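PmbA-related protein (Thermotoga maritima, PDB 1VL4) is of uncertain function but belongs to the PmbA/TldD family (peptidase U62), so it may act as a metallopeptidase. Local coordinates at residues Glu249-Met254 against Lys307-Asn312; Val280-Leu285 against Asp414-Ile419; Leu346-Gly351 against Pro435-Glu440; Ser265-Lys270 against Gly313-Phe318. All coordinates share one frame; numbering follows the deposited sequence.

Interaction 1. Residues Glu249-Met254 against Lys307-Asn312; sequences EMFIPM and KFVLEN
Phe251 meets Val309 and Leu310 through the far end of its ring, and these three buried side chains carry the whole contact. The interaction across it is apolar throughout. CZ of Phe251 lies 4.0 Å from CD2 of Leu310, and CE2 of Phe251 lies 4.2 Å from CG1 of Val309; both methyls reach the ring obliquely. Val309 comes at Phe251 from the opposite direction, whereas the Leu310 side chain lies aslant. With its CG anti to the backbone N (chi1 -165°), Phe251 extends its ring across a CA-to-CA separation from Val309 of 10.6 Å.

Hydrogen bonding stays on each side of the contact. Ile252 N bonds to Glu249 O at 3.1 Å within segment 249-254. Val309 and Leu310 both face Ile282 in a classic beta bulge, a corner of strand 307-311 from which two consecutive side chains are directed at Phe251. Ile282 and Leu416 of helix 412-417 each touch both Phe251 and Leu310.

With 98 Å² buried and no polar atom bridging the segments, the attachment depends on dispersion and exclusion of water, without a directional bond to fix how the ring is turned.

Interaction 2. Residues Val280-Leu285 against Asp414-Ile419; sequences VSIKDL and DLLRKI
Val280 packs against Leu416 and Ile419 beside the six-stranded mixed sheet. Leu416, near the end of helix 412-417, makes a helix-on-sheet contact with Ile282 of strand 282-285 and with Val280 just before it; Ile419 opens strand 419-422, which pairs with 437-444 in another sheet. The tight part is the meeting of Val280 with Ile419. Their side chains cross at about a right angle, and CG2 of Val280 sits 3.6 Å from CB and 3.7 Å from CG2 of Ile419. Val280 directs this methyl anti to its own carbonyl carbon while CG1 stands anti to the backbone N (chi1 169°), which sets CG2 against Ile419 and turns CG1 to the Leu416 side chain.

Toward Leu416 the packing is looser. CD2 of Leu416 is 4.3 Å from CD1 of Ile282 and 4.4 Å from CG1 of Val280, so one methyl spans two neighbours at wide spacing. Leu348 of the adjacent strand touches both Val280 and Ile282.

The solvent side carries Asp414 and Arg417, both exposed, and Arg417 points away from the strand. Lys418, the first residue to leave helical backbone angles, also points away, and its NZ bonds to Val441 O. This change of direction brings Ile419 round to face Val280. No hydrogen bond joins the segments; the one polar atom among the near approaches is Leu416 O, which lies 3.8 Å from Val280 CG2.

Interaction 3. Residues Leu346-Gly351 against Pro435-Glu440; sequences LMLMPG and PSVLVE
Leu348 is the first residue of 346-351 to touch the other segment, and it meets both Pro435 and Val437. Its backbone comes in first: Leu348 O is 3.3 Å from CD of Pro435, the ring carbon attached to a nitrogen that has no hydrogen to donate. The side chain then crosses the proline at about a right angle, with CD2 of Leu348 3.8 Å from CD of Pro435. With CG anti to the backbone N (chi1 174°), the chain extends toward the other segment, and CD2 meets CG1 of Val437, where the 3.4 Å separation is tighter than usual for two methyls.

These neighbours straddle a passage between sheets. Strand 345-348 runs parallel to 432-434 in the six-stranded mixed sheet, and beyond Pro435 the chain enters strand 437-444 of the seven-stranded one. Val422 touches both Leu348 and Pro435, and Ile419 packs on Val437.

Replacing Pro435 with a glycine would probably open a gap beside Leu348 CD2 and Pro350, and leave the link between the two sheets freer to turn.

Met349 points away from segment 435-440, and its side chain packs on Lys283. Pro350, partly exposed, brings the chain back: its CA lies 4.0 Å from CG of Pro435, and its ring carbon CB stands 4.3 Å from the same CG.

Interaction 4. Residues Ser265-Lys270 against Gly313-Phe318; sequences SPLKGK and GVLKTF
Leu315 and Phe318 grip a loop of two overlapping beta turns, type I from Ser265 to Lys268 and type II from Leu267 to Lys270, which opens with an ST turn. Leu315 lies on strand 314-315, at one margin of the six-stranded mixed sheet within the chain. Its CD2 sits 3.6 Å from Lys270 O and 4.0 Å from Lys270 CB, so the methyl is held against the backbone of the lysine and the root of its side chain.

Lys316 points away from the loop, and its backbone N pairs with Val309 instead. Thr317 then bonds through OG1 to Phe318 O at 2.6 Å, in the carbonyl plane and on a lone pair.

Phe318 completes the contact. Its CG lies anti to the carbonyl carbon (chi1 -60°), which carries the ring to Leu267, and the ring meets that residue by its edge: CZ lies 3.5 Å from Leu267 O, which is in the ring plane, and CE1 lies 3.8 Å from Leu267 CB. This probably lets the weakly positive C-H edge of the ring face an oxygen already accepting Lys270 N at 3.0 Å. Ala257 and Val260 of helix 257-261 also pack on Phe318. A serine in place of Phe318 would probably leave Leu267 CB and O without the ring edge that packs against them and open a gap toward Ala257 and Val260.

Within the loop, Leu267 N bonds to Ser265 OG at 3.1 Å with a fairly straight angle of 161°. The bent Lys270 chain folds back over the turn, bringing NZ to 2.6 Å from Pro266 O, 23° from the carbonyl plane.

All four contacts reach the same six-stranded mixed sheet. Interactions 1 and 2 are wholly buried and share neighbouring strands, 282-285 and 307-311; Val309 N bonds to Ile282 O across them, with about 7 Å between centres. Interaction 3, equally near interaction 2, uses the next strand, 345-348; both also reach the seven-stranded sheet, where Lys418 O bonds Glu440 N between them. Interaction 4 lies at one edge, on outermost strand 314-315, about 19 Å from interaction 3 between centres, and meets interaction 1 where Met254 O bonds Ser265 OG. The chemistry follows place: side chains alone meet in interaction 1, whereas backbone oxygens also enter the packing in the other three, most in the turns of interaction 4.

Interaction 1. Residues Glu249-Met254 against Lys307-Asn312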
loop_
_atom_site.group_PDB
_atom_site.type_symbol
_atom_site.label_atom_id
_atom_site.label_comp_id
_atom_site.label_asym_id
_atom_site.label_seq_id
_atom_site.Cartn_x
_atom_site.Cartn_y
_atom_site.Cartn_z
ATOM N N GLU A 249 -9.024 -6.300 -14.703
ATOM C CA GLU A 249 -8.363 -5.118 -14.188
ATOM C C GLU A 249 -7.107 -4.771 -14.945
ATOM O O GLU A 249 -6.741 -3.587 -15.016
ATOM C CB GLU A 249 -8.037 -5.293 -12.703
ATOM C CG GLU A 249 -9.355 -5.467 -11.946
ATOM C CD GLU A 249 -9.353 -4.727 -10.682
ATOM O OE1 GLU A 249 -8.741 -5.265 -9.735
ATOM O OE2 GLU A 249 -9.926 -3.602 -10.665
ATOM N N MET A 250 -6.448 -5.774 -15.530
ATOM C CA MET A 250 -5.225 -5.486 -16.297
ATOM C C MET A 250 -5.509 -4.773 -17.637
ATOM O O MET A 250 -4.605 -4.276 -18.306
ATOM C CB MET A 250 -4.405 -6.751 -16.455
ATOM C CG MET A 250 -4.766 -7.648 -17.647
ATOM S SD MET A 250 -3.621 -9.062 -17.699
ATOM C CE MET A 250 -2.093 -8.325 -18.303
ATOM N N PHE A 251 -6.782 -4.685 -18.005
ATOM C CA PHE A 251 -7.178 -3.950 -19.199
ATOM C C PHE A 251 -7.216 -2.438 -18.933
ATOM O O PHE A 251 -7.123 -1.627 -19.839
ATOM C CB PHE A 251 -8.556 -4.443 -19.619
ATOM C CG PHE A 251 -8.959 -4.049 -21.015
ATOM C CD1 PHE A 251 -8.148 -4.328 -22.095
ATOM C CD2 PHE A 251 -10.159 -3.409 -21.238
ATOM C CE1 PHE A 251 -8.542 -3.949 -23.397
ATOM C CE2 PHE A 251 -10.566 -3.056 -22.508
ATOM C CZ PHE A 251 -9.766 -3.331 -23.593
ATOM N N ILE A 252 -7.343 -2.067 -17.678
ATOM C CA ILE A 252 -7.629 -0.668 -17.330
ATOM C C ILE A 252 -6.468 0.296 -17.715
ATOM O O ILE A 252 -6.709 1.276 -18.425
ATOM C CB ILE A 252 -8.084 -0.554 -15.866
ATOM C CG1 ILE A 252 -9.522 -1.085 -15.722
ATOM C CG2 ILE A 252 -7.942 0.903 -15.371
ATOM C CD1 ILE A 252 -10.038 -1.181 -14.240
ATOM N N PRO A 253 -5.211 -0.017 -17.324
ATOM C CA PRO A 253 -4.102 0.826 -17.822
ATOM C C PRO A 253 -3.966 0.893 -19.357
ATOM O O PRO A 253 -3.563 1.925 -19.902
ATOM C CB PRO A 253 -2.857 0.199 -17.176
ATOM C CG PRO A 253 -3.348 -0.660 -16.039
ATOM C CD PRO A 253 -4.740 -1.083 -16.416
ATOM N N MET A 254 -4.342 -0.180 -20.066
ATOM C CA MET A 254 -4.246 -0.228 -21.542
ATOM C C MET A 254 -5.125 0.784 -22.253
ATOM O O MET A 254 -4.789 1.278 -23.337
ATOM C CB MET A 254 -4.640 -1.617 -22.074
ATOM C CG MET A 254 -3.959 -2.742 -21.347
ATOM S SD MET A 254 -4.296 -4.306 -22.136
ATOM C CE MET A 254 -3.191 -5.339 -21.182
ATOM N N LYS A 307 -20.236 4.440 -22.706
ATOM C CA LYS A 307 -19.762 4.187 -24.071
ATOM C C LYS A 307 -19.179 2.799 -24.191
ATOM O O LYS A 307 -18.763 2.224 -23.207
ATOM C CB LYS A 307 -18.711 5.211 -24.521
ATOM C CG LYS A 307 -17.460 5.197 -23.703
ATOM C CD LYS A 307 -17.629 5.913 -22.379
ATOM C CE LYS A 307 -16.352 6.524 -21.860
ATOM N NZ LYS A 307 -16.601 6.994 -20.472
ATOM N N PHE A 308 -19.104 2.311 -25.418
ATOM C CA PHE A 308 -18.284 1.131 -25.699
ATOM C C PHE A 308 -16.787 1.459 -25.756
ATOM O O PHE A 308 -16.336 2.404 -26.425
ATOM C CB PHE A 308 -18.705 0.453 -26.994
ATOM C CG PHE A 308 -20.077 -0.154 -26.934
ATOM C CD1 PHE A 308 -20.263 -1.438 -26.445
ATOM C CD2 PHE A 308 -21.172 0.559 -27.408
ATOM C CE1 PHE A 308 -21.482 -1.976 -26.397
ATOM C CE2 PHE A 308 -22.431 0.003 -27.384
ATOM C CZ PHE A 308 -22.587 -1.265 -26.864
ATOM N N VAL A 309 -16.022 0.655 -25.042
ATOM C CA VAL A 309 -14.599 0.586 -25.277
ATOM C C VAL A 309 -14.316 -0.445 -26.396
ATOM O O VAL A 309 -13.623 -0.142 -27.359
ATOM C CB VAL A 309 -13.823 0.283 -23.983
ATOM C CG1 VAL A 309 -12.303 0.303 -24.267
ATOM C CG2 VAL A 309 -14.160 1.337 -22.931
ATOM N N LEU A 310 -14.896 -1.634 -26.260
ATOM C CA LEU A 310 -14.943 -2.612 -27.322
ATOM C C LEU A 310 -16.372 -2.829 -27.699
ATOM O O LEU A 310 -17.230 -3.071 -26.847
ATOM C CB LEU A 310 -14.337 -3.935 -26.843
ATOM C CG LEU A 310 -12.883 -4.308 -27.107
ATOM C CD1 LEU A 310 -11.959 -3.146 -27.339
ATOM C CD2 LEU A 310 -12.381 -5.215 -25.951
ATOM N N GLU A 311 -16.659 -2.698 -28.969
ATOM C CA GLU A 311 -17.974 -2.945 -29.452
ATOM C C GLU A 311 -17.829 -4.045 -30.493
ATOM O O GLU A 311 -17.239 -3.824 -31.559
ATOM C CB GLU A 311 -18.588 -1.693 -30.046
ATOM C CG GLU A 311 -20.075 -1.940 -30.431
ATOM C CD GLU A 311 -20.820 -0.692 -30.865
ATOM O OE1 GLU A 311 -20.194 0.390 -30.934
ATOM O OE2 GLU A 311 -22.045 -0.801 -31.135
ATOM N N ASN A 312 -18.371 -5.221 -30.168
ATOM C CA ASN A 312 -18.196 -6.425 -30.990
ATOM C C ASN A 312 -16.719 -6.615 -31.344
ATOM O O ASN A 312 -16.385 -6.904 -32.453
ATOM C CB ASN A 312 -19.061 -6.387 -32.250
ATOM C CG ASN A 312 -20.541 -6.091 -31.941
ATOM O OD1 ASN A 312 -21.088 -6.594 -30.971
ATOM N ND2 ASN A 312 -21.179 -5.279 -32.774
#

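Interaction 2. Residues Val280-Leu285 against Asp414-Ile419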
loop_
_atom_site.group_PDB
_atom_site.type_symbol
_atom_site.label_atom_id
_atom_site.label_comp_id
_atom_site.label_asym_id
_atom_site.label_seq_id
_atom_site.Cartn_x
_atom_site.Cartn_y
_atom_site.Cartn_z
ATOM N N VAL A 280 -17.288 -10.132 -27.945
ATOM C CA VAL A 280 -16.861 -9.416 -26.768
ATOM C C VAL A 280 -17.151 -7.929 -26.938
ATOM O O VAL A 280 -16.618 -7.321 -27.854
ATOM C CB VAL A 280 -15.374 -9.605 -26.520
ATOM C CG1 VAL A 280 -14.838 -8.610 -25.406
ATOM C CG2 VAL A 280 -15.097 -11.032 -26.147
ATOM N N SER A 281 -18.024 -7.384 -26.072
ATOM C CA SER A 281 -18.222 -5.939 -25.961
ATOM C C SER A 281 -17.951 -5.553 -24.520
ATOM O O SER A 281 -18.433 -6.220 -23.601
ATOM C CB SER A 281 -19.646 -5.511 -26.359
ATOM O OG SER A 281 -19.919 -5.727 -27.749
ATOM N N ILE A 282 -17.205 -4.456 -24.341
ATOM C CA ILE A 282 -16.871 -3.956 -23.051
ATOM C C ILE A 282 -17.221 -2.463 -23.051
ATOM O O ILE A 282 -16.766 -1.689 -23.949
ATOM C CB ILE A 282 -15.366 -4.139 -22.734
ATOM C CG1 ILE A 282 -15.005 -5.635 -22.774
ATOM C CG2 ILE A 282 -15.034 -3.585 -21.381
ATOM C CD1 ILE A 282 -13.500 -5.918 -22.613
ATOM N N LYS A 283 -18.006 -2.086 -22.037
ATOM C CA LYS A 283 -18.499 -0.731 -21.858
ATOM C C LYS A 283 -17.934 -0.122 -20.584
ATOM O O LYS A 283 -17.589 -0.802 -19.594
ATOM C CB LYS A 283 -20.041 -0.735 -21.767
ATOM C CG LYS A 283 -20.791 -1.238 -22.996
ATOM C CD LYS A 283 -22.249 -0.759 -22.997
ATOM C CE LYS A 283 -22.462 0.620 -23.584
ATOM N NZ LYS A 283 -23.923 0.966 -23.478
ATOM N N ASP A 284 -17.854 1.204 -20.612
ATOM C CA ASP A 284 -17.619 1.994 -19.382
ATOM C C ASP A 284 -18.966 2.560 -19.006
ATOM O O ASP A 284 -19.578 3.284 -19.796
ATOM C CB ASP A 284 -16.586 3.107 -19.641
ATOM C CG ASP A 284 -16.358 4.029 -18.383
ATOM O OD1 ASP A 284 -16.729 3.633 -17.258
ATOM O OD2 ASP A 284 -15.889 5.179 -18.538
ATOM N N LEU A 285 -19.449 2.156 -17.827
ATOM C CA LEU A 285 -20.770 2.556 -17.351
ATOM C C LEU A 285 -20.616 3.513 -16.172
ATOM O O LEU A 285 -19.903 3.203 -15.229
ATOM C CB LEU A 285 -21.539 1.325 -16.868
ATOM C CG LEU A 285 -22.611 0.689 -17.701
ATOM C CD1 LEU A 285 -22.257 0.460 -19.170
ATOM C CD2 LEU A 285 -23.033 -0.574 -16.994
ATOM N N ASP A 414 -4.887 -11.562 -26.553
ATOM C CA ASP A 414 -5.182 -12.841 -27.198
ATOM C C ASP A 414 -6.346 -13.546 -26.516
ATOM O O ASP A 414 -7.159 -14.147 -27.162
ATOM C CB ASP A 414 -3.968 -13.768 -27.154
ATOM C CG ASP A 414 -2.858 -13.331 -28.096
ATOM O OD1 ASP A 414 -3.169 -12.918 -29.243
ATOM O OD2 ASP A 414 -1.674 -13.419 -27.691
ATOM N N LEU A 415 -6.395 -13.497 -25.201
ATOM C CA LEU A 415 -7.559 -13.968 -24.457
ATOM C C LEU A 415 -8.863 -13.362 -24.992
ATOM O O LEU A 415 -9.817 -14.097 -25.265
ATOM C CB LEU A 415 -7.408 -13.617 -22.977
ATOM C CG LEU A 415 -8.411 -14.303 -22.047
ATOM C CD1 LEU A 415 -7.763 -14.658 -20.726
ATOM C CD2 LEU A 415 -9.652 -13.446 -21.837
ATOM N N LEU A 416 -8.883 -12.028 -25.142
ATOM C CA LEU A 416 -10.025 -11.314 -25.673
ATOM C C LEU A 416 -10.384 -11.824 -27.044
ATOM O O LEU A 416 -11.578 -11.929 -27.356
ATOM C CB LEU A 416 -9.801 -9.785 -25.742
ATOM C CG LEU A 416 -9.688 -9.040 -24.404
ATOM C CD1 LEU A 416 -9.340 -7.546 -24.592
ATOM C CD2 LEU A 416 -10.941 -9.224 -23.556
ATOM N N ARG A 417 -9.359 -12.132 -27.860
ATOM C CA ARG A 417 -9.589 -12.682 -29.199
ATOM C C ARG A 417 -10.241 -14.047 -29.162
ATOM O O ARG A 417 -10.993 -14.379 -30.057
ATOM C CB ARG A 417 -8.287 -12.834 -30.022
ATOM C CG ARG A 417 -7.607 -11.552 -30.446
ATOM C CD ARG A 417 -8.361 -10.862 -31.556
ATOM N NE ARG A 417 -8.166 -11.528 -32.844
ATOM C CZ ARG A 417 -8.968 -11.393 -33.898
ATOM N NH1 ARG A 417 -8.676 -12.039 -35.013
ATOM N NH2 ARG A 417 -10.074 -10.646 -33.837
ATOM N N LYS A 418 -9.913 -14.844 -28.151
ATOM C CA LYS A 418 -10.362 -16.230 -28.039
ATOM C C LYS A 418 -11.595 -16.407 -27.170
ATOM O O LYS A 418 -12.015 -17.518 -26.905
ATOM C CB LYS A 418 -9.222 -17.074 -27.490
ATOM C CG LYS A 418 -8.057 -17.157 -28.494
ATOM C CD LYS A 418 -6.973 -18.142 -28.079
ATOM C CE LYS A 418 -6.182 -17.689 -26.849
ATOM N NZ LYS A 418 -5.066 -18.673 -26.584
ATOM N N ILE A 419 -12.192 -15.323 -26.708
ATOM C CA ILE A 419 -13.505 -15.487 -26.043
ATOM C C ILE A 419 -14.560 -15.792 -27.136
ATOM O O ILE A 419 -14.909 -14.938 -27.931
ATOM C CB ILE A 419 -13.889 -14.291 -25.165
ATOM C CG1 ILE A 419 -12.952 -14.225 -23.936
ATOM C CG2 ILE A 419 -15.359 -14.431 -24.683
ATOM C CD1 ILE A 419 -12.957 -12.857 -23.183
#

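Interaction 3. Residues Leu346-Gly351 against Pro435-Glu440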
loop_
_atom_site.group_PDB
_atom_site.type_symbol
_atom_site.label_atom_id
_atom_site.label_comp_id
_atom_site.label_asym_id
_atom_site.label_seq_id
_atom_site.Cartn_x
_atom_site.Cartn_y
_atom_site.Cartn_z
ATOM N N LEU A 346 -16.292 -0.961 -15.386
ATOM C CA LEU A 346 -15.878 -1.558 -16.646
ATOM C C LEU A 346 -16.587 -2.904 -16.777
ATOM O O LEU A 346 -16.213 -3.837 -16.094
ATOM C CB LEU A 346 -14.367 -1.756 -16.706
ATOM C CG LEU A 346 -13.830 -2.243 -18.075
ATOM C CD1 LEU A 346 -14.011 -1.172 -19.116
ATOM C CD2 LEU A 346 -12.419 -2.666 -17.968
ATOM N N MET A 347 -17.523 -2.995 -17.733
ATOM C CA MET A 347 -18.416 -4.124 -17.865
ATOM C C MET A 347 -18.237 -4.893 -19.161
ATOM O O MET A 347 -18.419 -4.349 -20.238
ATOM C CB MET A 347 -19.869 -3.659 -17.769
ATOM C CG MET A 347 -20.875 -4.780 -17.879
ATOM S SD MET A 347 -22.499 -4.256 -17.417
ATOM C CE MET A 347 -23.442 -5.748 -17.611
ATOM N N LEU A 348 -18.010 -6.189 -19.033
ATOM C CA LEU A 348 -18.128 -7.101 -20.172
ATOM C C LEU A 348 -19.587 -7.483 -20.312
ATOM O O LEU A 348 -20.205 -7.973 -19.364
ATOM C CB LEU A 348 -17.271 -8.367 -19.980
ATOM C CG LEU A 348 -17.491 -9.427 -21.089
ATOM C CD1 LEU A 348 -16.744 -8.965 -22.263
ATOM C CD2 LEU A 348 -16.997 -10.776 -20.708
ATOM N N MET A 349 -20.135 -7.244 -21.500
ATOM C CA MET A 349 -21.522 -7.379 -21.726
ATOM C C MET A 349 -21.882 -8.862 -21.830
ATOM O O MET A 349 -21.217 -9.591 -22.558
ATOM C CB MET A 349 -21.898 -6.624 -22.985
ATOM C CG MET A 349 -21.639 -5.110 -22.943
ATOM S SD MET A 349 -22.296 -4.206 -21.500
ATOM C CE MET A 349 -23.990 -4.267 -21.782
ATOM N N PRO A 350 -22.951 -9.311 -21.128
ATOM C CA PRO A 350 -23.311 -10.726 -21.159
ATOM C C PRO A 350 -23.920 -11.159 -22.471
ATOM O O PRO A 350 -24.512 -10.331 -23.176
ATOM C CB PRO A 350 -24.374 -10.860 -20.035
ATOM C CG PRO A 350 -25.046 -9.566 -20.014
ATOM C CD PRO A 350 -23.909 -8.554 -20.305
ATOM N N GLY A 351 -23.787 -12.445 -22.770
ATOM C CA GLY A 351 -24.562 -13.084 -23.796
ATOM C C GLY A 351 -25.691 -13.838 -23.133
ATOM O O GLY A 351 -26.140 -13.447 -22.074
ATOM N N PRO A 435 -19.683 -11.432 -16.627
ATOM C CA PRO A 435 -20.139 -12.819 -16.552
ATOM C C PRO A 435 -18.981 -13.779 -16.736
ATOM O O PRO A 435 -17.841 -13.364 -16.845
ATOM C CB PRO A 435 -21.101 -12.901 -17.723
ATOM C CG PRO A 435 -20.420 -12.067 -18.765
ATOM C CD PRO A 435 -19.703 -10.956 -18.020
ATOM N N SER A 436 -19.250 -15.064 -16.704
ATOM C CA SER A 436 -18.287 -16.073 -17.071
ATOM C C SER A 436 -18.139 -16.024 -18.610
ATOM O O SER A 436 -19.019 -15.534 -19.297
ATOM C CB SER A 436 -18.764 -17.447 -16.605
ATOM O OG SER A 436 -19.031 -17.459 -15.212
ATOM N N VAL A 437 -16.992 -16.483 -19.104
ATOM C CA VAL A 437 -16.716 -16.637 -20.536
ATOM C C VAL A 437 -16.046 -17.963 -20.829
ATOM O O VAL A 437 -15.375 -18.581 -19.948
ATOM C CB VAL A 437 -15.783 -15.511 -21.084
ATOM C CG1 VAL A 437 -16.434 -14.156 -20.910
ATOM C CG2 VAL A 437 -14.369 -15.561 -20.411
ATOM N N LEU A 438 -16.258 -18.418 -22.067
ATOM C CA LEU A 438 -15.534 -19.518 -22.658
ATOM C C LEU A 438 -14.424 -19.016 -23.601
ATOM O O LEU A 438 -14.683 -18.308 -24.590
ATOM C CB LEU A 438 -16.483 -20.450 -23.414
ATOM C CG LEU A 438 -15.769 -21.592 -24.120
ATOM C CD1 LEU A 438 -14.943 -22.453 -23.131
ATOM C CD2 LEU A 438 -16.804 -22.412 -24.874
ATOM N N VAL A 439 -13.193 -19.380 -23.240
ATOM C CA VAL A 439 -11.984 -19.012 -23.974
ATOM C C VAL A 439 -11.554 -20.282 -24.756
ATOM O O VAL A 439 -11.379 -21.385 -24.174
ATOM C CB VAL A 439 -10.850 -18.505 -23.004
ATOM C CG1 VAL A 439 -9.608 -18.033 -23.769
ATOM C CG2 VAL A 439 -11.321 -17.418 -22.101
ATOM N N GLU A 440 -11.417 -20.127 -26.072
ATOM C CA GLU A 440 -11.106 -21.241 -26.970
ATOM C C GLU A 440 -9.999 -22.169 -26.470
ATOM O O GLU A 440 -10.118 -23.436 -26.503
ATOM C CB GLU A 440 -10.713 -20.693 -28.335
ATOM C CG GLU A 440 -10.427 -21.757 -29.405
ATOM C CD GLU A 440 -11.667 -22.333 -30.082
ATOM O OE1 GLU A 440 -12.764 -22.318 -29.470
ATOM O OE2 GLU A 440 -11.522 -22.814 -31.232
#

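Interaction 4. Residues Ser265-Lys270 against Gly313-Phe318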
loop_
_atom_site.group_PDB
_atom_site.type_symbol
_atom_site.label_atom_id
_atom_site.label_comp_id
_atom_site.label_asym_id
_atom_site.label_seq_id
_atom_site.Cartn_x
_atom_site.Cartn_y
_atom_site.Cartn_z
ATOM N N SER A 265 1.110 1.276 -23.498
ATOM C CA SER A 265 -0.075 0.457 -23.756
ATOM C C SER A 265 0.072 -0.392 -25.030
ATOM O O SER A 265 0.407 0.121 -26.092
ATOM C CB SER A 265 -1.330 1.338 -23.902
ATOM O OG SER A 265 -2.409 0.586 -24.425
ATOM N N PRO A 266 -0.282 -1.681 -24.949
ATOM C CA PRO A 266 -0.203 -2.501 -26.154
ATOM C C PRO A 266 -1.345 -2.208 -27.171
ATOM O O PRO A 266 -1.390 -2.837 -28.214
ATOM C CB PRO A 266 -0.290 -3.922 -25.589
ATOM C CG PRO A 266 -1.200 -3.783 -24.417
ATOM C CD PRO A 266 -0.822 -2.445 -23.805
ATOM N N LEU A 267 -2.241 -1.262 -26.868
ATOM C CA LEU A 267 -3.309 -0.833 -27.767
ATOM C C LEU A 267 -2.998 0.399 -28.639
ATOM O O LEU A 267 -3.834 0.828 -29.440
ATOM C CB LEU A 267 -4.600 -0.546 -26.950
ATOM C CG LEU A 267 -5.206 -1.745 -26.218
ATOM C CD1 LEU A 267 -6.400 -1.307 -25.374
ATOM C CD2 LEU A 267 -5.654 -2.807 -27.174
ATOM N N LYS A 268 -1.813 0.973 -28.512
ATOM C CA LYS A 268 -1.468 2.119 -29.366
ATOM C C LYS A 268 -1.623 1.742 -30.837
ATOM O O LYS A 268 -1.177 0.669 -31.261
ATOM C CB LYS A 268 -0.049 2.597 -29.093
ATOM C CG LYS A 268 0.257 3.962 -29.696
ATOM C CD LYS A 268 1.750 4.319 -29.639
ATOM C CE LYS A 268 1.953 5.790 -29.241
ATOM N NZ LYS A 268 1.028 6.722 -29.964
ATOM N N GLY A 269 -2.281 2.614 -31.604
ATOM C CA GLY A 269 -2.500 2.380 -33.038
ATOM C C GLY A 269 -3.620 1.410 -33.433
ATOM O O GLY A 269 -3.830 1.135 -34.639
ATOM N N LYS A 270 -4.378 0.944 -32.434
ATOM C CA LYS A 270 -5.376 -0.080 -32.646
ATOM C C LYS A 270 -6.807 0.456 -32.655
ATOM O O LYS A 270 -7.748 -0.311 -32.741
ATOM C CB LYS A 270 -5.242 -1.157 -31.576
ATOM C CG LYS A 270 -3.859 -1.759 -31.436
ATOM C CD LYS A 270 -3.764 -3.173 -31.986
ATOM C CE LYS A 270 -2.611 -3.945 -31.358
ATOM N NZ LYS A 270 -2.867 -4.135 -29.906
ATOM N N GLY A 313 -15.870 -6.440 -30.344
ATOM C CA GLY A 313 -14.474 -6.735 -30.426
ATOM C C GLY A 313 -13.664 -5.614 -31.040
ATOM O O GLY A 313 -12.448 -5.696 -31.037
ATOM N N VAL A 314 -14.323 -4.562 -31.533
ATOM C CA VAL A 314 -13.642 -3.454 -32.194
ATOM C C VAL A 314 -13.334 -2.393 -31.148
ATOM O O VAL A 314 -14.226 -2.008 -30.391
ATOM C CB VAL A 314 -14.478 -2.907 -33.381
ATOM C CG1 VAL A 314 -13.816 -1.692 -34.027
ATOM C CG2 VAL A 314 -14.720 -4.007 -34.434
ATOM N N LEU A 315 -12.064 -1.959 -31.072
ATOM C CA LEU A 315 -11.701 -0.876 -30.184
ATOM C C LEU A 315 -12.218 0.508 -30.709
ATOM O O LEU A 315 -11.780 1.016 -31.758
ATOM C CB LEU A 315 -10.184 -0.845 -29.971
ATOM C CG LEU A 315 -9.640 0.262 -29.076
ATOM C CD1 LEU A 315 -9.988 0.064 -27.615
ATOM C CD2 LEU A 315 -8.112 0.391 -29.251
ATOM N N LYS A 316 -13.113 1.120 -29.929
ATOM C CA LYS A 316 -13.820 2.333 -30.315
ATOM C C LYS A 316 -13.199 3.576 -29.780
ATOM O O LYS A 316 -13.295 4.570 -30.433
ATOM C CB LYS A 316 -15.288 2.324 -29.848
ATOM C CG LYS A 316 -16.043 1.056 -30.214
ATOM C CD LYS A 316 -16.014 0.773 -31.721
ATOM C CE LYS A 316 -16.796 1.809 -32.487
ATOM N NZ LYS A 316 -17.135 1.355 -33.868
ATOM N N THR A 317 -12.651 3.562 -28.564
ATOM C CA THR A 317 -12.101 4.808 -27.982
ATOM C C THR A 317 -11.163 4.454 -26.880
ATOM O O THR A 317 -11.303 3.390 -26.281
ATOM C CB THR A 317 -13.231 5.723 -27.360
ATOM O OG1 THR A 317 -12.683 6.950 -26.829
ATOM C CG2 THR A 317 -13.984 4.995 -26.241
ATOM N N PHE A 318 -10.237 5.366 -26.571
ATOM C CA PHE A 318 -9.563 5.331 -25.273
ATOM C C PHE A 318 -10.347 6.198 -24.285
ATOM O O PHE A 318 -11.256 6.932 -24.657
ATOM C CB PHE A 318 -8.117 5.815 -25.400
ATOM C CG PHE A 318 -7.297 4.991 -26.322
ATOM C CD1 PHE A 318 -7.090 3.633 -26.062
ATOM C CD2 PHE A 318 -6.723 5.547 -27.468
ATOM C CE1 PHE A 318 -6.334 2.852 -26.926
ATOM C CE2 PHE A 318 -5.959 4.754 -28.345
ATOM C CZ PHE A 318 -5.763 3.423 -28.067
#